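Local coordinates for monovalent Na+/H+ antiporter subunit D (Dietzia sp. DQ12-45-1b, PDB 7D3U), which forms part of a multisubunit bacterial Mrp sodium/proton antiporter complex, probably as one of its membrane-embedded subunits related to those of respiratory complex I, at residues Leu21-Ala25 against Arg107-Pro111; Met148-Arg154 against Ser451-Ile456. One frame throughout, in Å; residues are numbered along the deposited sequence.

Contact 1 joins the end of helix 9-23 to the start of helix 109-125, and contact 2 joins two loops nearby on the same side of the chain's centre. Their centres are about 17 Å apart, yet they touch directly. From contact 2, I149 CD1 reaches R107 O at 3.5 Å and I456 CG2 reaches R107 N at 3.6 Å, so the backbone of R107 meets both isoleucines that pair in contact 2. Y109 CD2 adds packing on I149 CG2 at 3.7 Å. L758 of subunit A touches R107, I149 and I456, bringing one neighbouring chain to both sites. A bound dodecyl maltoside lies about 9 Å from the side chain of P110.

Contact 1: residues Leu21-Ala25 against Arg107-Pro111; sequences LVAVA and RFYPP
R107 meets A25 through the aliphatic and NE part of its side chain, with A25 CB 4.0 Å from R107 NE. The arginine chain is bent at both chi2 (-75°) and chi3 (-84°), which folds it back alongside F108: R107 CB sits over one face of the phenyl ring, offset toward the rim, while F108 CZ lies at the guanidinium edge, in its plane. Outside these segments R107 also packs on P457 of the same chain.

F108 occupies the N-cap position of helix 109-125. With CG anti to the carbonyl carbon (chi1 -49°), its ring is directed at the last residue of the first segment, and F108 CE1 approaches A25 CB obliquely at 3.9 Å. The same ring carbon is 4.5 Å from V22 CG1, a looser touch, and V851 of subunit A packs on both F108 and V22.

Here the C-terminal end of helix 9-23 abuts the first turn of helix 109-125, both within predicted transmembrane spans. That first turn contains two successive prolines, which the position accommodates readily because amides at a helix N-terminus have no preceding helical carbonyl to bond.

P110 takes the methyl end of L21: L21 CD1 lies 3.8 Å from P110 CB, and the two side chains run at about a right angle to each other. I31 of helix 28-49 packs on both L21 and P110. P111 then fits against two residues of helix 9-23. Its CG packs against L21, 3.6 Å from L21 CB and 3.4 Å from L21 O. Beside it, V22 CG2 rests 3.5 Å from P111 CB.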
# COMPACT_ATOMS: atom_id res chain seq x y z
N LEU A 21 -2.57 -12.16 23.99
CA LEU A 21 -1.67 -11.03 24.23
C LEU A 21 -2.41 -9.72 24.46
O LEU A 21 -1.79 -8.73 24.84
CB LEU A 21 -0.68 -10.88 23.08
CG LEU A 21 0.20 -12.09 22.78
CD1 LEU A 21 1.18 -11.78 21.67
CD2 LEU A 21 0.93 -12.54 24.03
N VAL A 22 -3.72 -9.69 24.22
CA VAL A 22 -4.51 -8.53 24.60
C VAL A 22 -4.86 -8.59 26.08
O VAL A 22 -4.87 -7.56 26.77
CB VAL A 22 -5.77 -8.43 23.72
CG1 VAL A 22 -6.62 -7.25 24.13
CG2 VAL A 22 -5.40 -8.31 22.26
N ALA A 23 -5.15 -9.78 26.59
CA ALA A 23 -5.47 -9.93 28.01
C ALA A 23 -4.29 -9.53 28.88
O ALA A 23 -4.36 -8.56 29.64
CB ALA A 23 -5.90 -11.37 28.30
N VAL A 24 -3.19 -10.27 28.78
CA VAL A 24 -1.96 -9.92 29.50
C VAL A 24 -1.15 -9.04 28.56
O VAL A 24 -0.27 -9.49 27.81
CB VAL A 24 -1.21 -11.16 29.99
CG1 VAL A 24 -2.05 -11.90 31.01
CG2 VAL A 24 -0.92 -12.12 28.85
N ALA A 25 -1.44 -7.74 28.59
CA ALA A 25 -0.76 -6.79 27.73
C ALA A 25 0.31 -5.98 28.45
O ALA A 25 1.11 -5.31 27.79
CB ALA A 25 -1.77 -5.83 27.09
N ARG A 107 1.60 -0.38 23.75
CA ARG A 107 0.47 -1.26 24.00
C ARG A 107 -0.05 -1.86 22.69
O ARG A 107 -0.11 -1.18 21.66
CB ARG A 107 -0.65 -0.51 24.71
CG ARG A 107 -0.43 -0.37 26.20
CD ARG A 107 -0.70 -1.68 26.92
NE ARG A 107 -2.12 -1.84 27.21
CZ ARG A 107 -2.67 -1.61 28.40
NH1 ARG A 107 -1.91 -1.20 29.41
NH2 ARG A 107 -3.97 -1.79 28.58
N PHE A 108 -0.41 -3.14 22.75
CA PHE A 108 -1.13 -3.82 21.67
C PHE A 108 -0.32 -3.89 20.38
O PHE A 108 -0.88 -4.00 19.29
CB PHE A 108 -2.48 -3.15 21.39
CG PHE A 108 -3.31 -2.92 22.62
CD1 PHE A 108 -3.33 -3.85 23.64
CD2 PHE A 108 -4.05 -1.77 22.76
CE1 PHE A 108 -4.09 -3.64 24.77
CE2 PHE A 108 -4.81 -1.54 23.89
CZ PHE A 108 -4.83 -2.48 24.89
N TYR A 109 1.01 -3.84 20.46
CA TYR A 109 1.77 -4.06 19.24
C TYR A 109 1.90 -5.55 18.94
O TYR A 109 1.67 -5.96 17.80
CB TYR A 109 3.14 -3.39 19.29
CG TYR A 109 3.90 -3.47 17.99
CD1 TYR A 109 4.72 -4.56 17.70
CD2 TYR A 109 3.81 -2.46 17.04
CE1 TYR A 109 5.41 -4.64 16.51
CE2 TYR A 109 4.50 -2.53 15.85
CZ TYR A 109 5.30 -3.62 15.59
OH TYR A 109 5.99 -3.69 14.41
N PRO A 110 2.28 -6.39 19.91
CA PRO A 110 2.33 -7.84 19.63
C PRO A 110 0.99 -8.40 19.20
O PRO A 110 0.94 -9.22 18.27
CB PRO A 110 2.80 -8.43 20.96
CG PRO A 110 3.62 -7.37 21.55
CD PRO A 110 2.91 -6.09 21.21
N PRO A 111 -0.13 -8.02 19.84
CA PRO A 111 -1.42 -8.54 19.34
C PRO A 111 -1.75 -8.09 17.93
O PRO A 111 -2.24 -8.90 17.14
CB PRO A 111 -2.43 -7.99 20.36
CG PRO A 111 -1.66 -7.77 21.57
CD PRO A 111 -0.33 -7.28 21.10

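Contact 2: residues Met148-Arg154 against Ser451-Ile456; sequences MITRSGR and SEATGI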
# COMPACT_ATOMS: atom_id res chain seq x y z
N MET A 148 -0.76 4.09 14.22
CA MET A 148 -0.64 5.00 15.35
C MET A 148 0.49 4.65 16.30
O MET A 148 0.93 5.51 17.06
CB MET A 148 -1.96 5.05 16.13
CG MET A 148 -3.15 5.52 15.32
SD MET A 148 -3.40 7.30 15.39
CE MET A 148 -2.57 7.82 13.89
N ILE A 149 0.96 3.40 16.27
CA ILE A 149 2.09 3.00 17.10
C ILE A 149 3.35 3.67 16.58
O ILE A 149 3.76 3.44 15.44
CB ILE A 149 2.24 1.47 17.12
CG1 ILE A 149 1.02 0.82 17.75
CG2 ILE A 149 3.50 1.08 17.87
CD1 ILE A 149 0.83 1.17 19.20
N THR A 150 3.96 4.51 17.41
CA THR A 150 5.17 5.22 17.04
C THR A 150 6.25 4.95 18.08
O THR A 150 5.97 4.49 19.19
CB THR A 150 4.92 6.72 16.91
OG1 THR A 150 3.95 6.95 15.88
CG2 THR A 150 6.20 7.44 16.53
N ARG A 151 7.49 5.25 17.70
CA ARG A 151 8.62 5.05 18.60
C ARG A 151 8.47 5.88 19.88
O ARG A 151 8.90 5.45 20.95
CB ARG A 151 9.92 5.40 17.89
CG ARG A 151 11.14 5.52 18.79
CD ARG A 151 12.39 5.85 18.00
NE ARG A 151 12.37 7.20 17.45
CZ ARG A 151 12.02 7.50 16.20
NH1 ARG A 151 12.03 8.76 15.79
NH2 ARG A 151 11.66 6.54 15.37
N SER A 152 7.85 7.05 19.78
CA SER A 152 7.67 7.93 20.93
C SER A 152 6.32 7.78 21.60
O SER A 152 6.06 8.47 22.59
CB SER A 152 7.87 9.39 20.51
OG SER A 152 6.94 9.75 19.50
N GLY A 153 5.44 6.93 21.09
CA GLY A 153 4.14 6.73 21.68
C GLY A 153 3.12 7.80 21.37
O GLY A 153 2.02 7.77 21.93
N ARG A 154 3.44 8.75 20.50
CA ARG A 154 2.53 9.82 20.11
C ARG A 154 2.21 9.71 18.63
O ARG A 154 2.63 8.78 17.94
CB ARG A 154 3.13 11.19 20.44
CG ARG A 154 2.67 11.77 21.75
CD ARG A 154 3.21 10.99 22.93
NE ARG A 154 3.12 11.74 24.17
CZ ARG A 154 3.53 11.29 25.35
NH1 ARG A 154 3.40 12.05 26.43
NH2 ARG A 154 4.07 10.09 25.45
N SER A 451 3.12 17.88 22.98
CA SER A 451 1.85 17.26 22.65
C SER A 451 1.07 17.02 23.93
O SER A 451 1.60 16.43 24.88
CB SER A 451 2.05 15.94 21.90
OG SER A 451 2.28 14.89 22.82
N GLU A 452 -0.18 17.48 23.96
CA GLU A 452 -1.02 17.36 25.15
C GLU A 452 -1.56 15.95 25.36
O GLU A 452 -2.27 15.73 26.35
CB GLU A 452 -2.18 18.35 25.08
CG GLU A 452 -2.76 18.51 23.68
CD GLU A 452 -3.86 19.56 23.63
OE1 GLU A 452 -3.80 20.53 24.41
OE2 GLU A 452 -4.79 19.40 22.80
N ALA A 453 -1.25 15.01 24.48
CA ALA A 453 -1.74 13.65 24.62
C ALA A 453 -1.09 12.96 25.81
O ALA A 453 -0.13 13.45 26.40
CB ALA A 453 -1.48 12.86 23.34
N THR A 454 -1.64 11.81 26.17
CA THR A 454 -1.10 11.01 27.26
C THR A 454 -0.11 9.96 26.79
O THR A 454 0.53 9.31 27.63
CB THR A 454 -2.24 10.32 28.03
OG1 THR A 454 -2.98 9.49 27.13
CG2 THR A 454 -3.17 11.36 28.63
N GLY A 455 0.03 9.77 25.48
CA GLY A 455 0.99 8.83 24.95
C GLY A 455 0.55 7.39 25.08
O GLY A 455 -0.17 7.03 26.02
N ILE A 456 0.98 6.54 24.15
CA ILE A 456 0.65 5.12 24.23
C ILE A 456 1.48 4.49 25.35
O ILE A 456 2.70 4.68 25.39
CB ILE A 456 0.91 4.43 22.89
CG1 ILE A 456 0.14 5.15 21.78
CG2 ILE A 456 0.50 2.98 22.95
CD1 ILE A 456 0.39 4.58 20.41
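G153 and I456 bring the two backbones together, their CA atoms 4.6 Å apart. I456 N donates to G153 O over 2.7 Å, nearly straight at 162° and in the carbonyl plane on a lone pair; G455 CA adds a CH...O contact to G153 O. A type I turn from T150 to G153, closed by the hydrogen bond from G153 N to T150 O, presents this carbonyl, and T150 OG1 donates a hydrogen bond to R154 O just beyond.

In I456, CG1 lies anti to the carbonyl carbon (chi1 -55°) and the chain runs on extended, carrying CD1 to I149 CD1 at 3.6 Å; the two side chains cross at about a right angle. R154 lays one guanidinium face over the 454-455 backbone: T454 C lies over the centre, while G455 CA, toward the rim, is 3.4 Å from R154 NH2. S451 OG stands at the guanidinium edge, in plane, and R154 NH2 makes a salt bridge to D468. A leucine in place of R154 would probably cost D468 this salt bridge and strip the flat cover from G455.

The contact thus ties the loop linking helices 129-146 and 157-187 to the long loop between strands 437-438 and 519-520, beside L758 and A762 of subunit A.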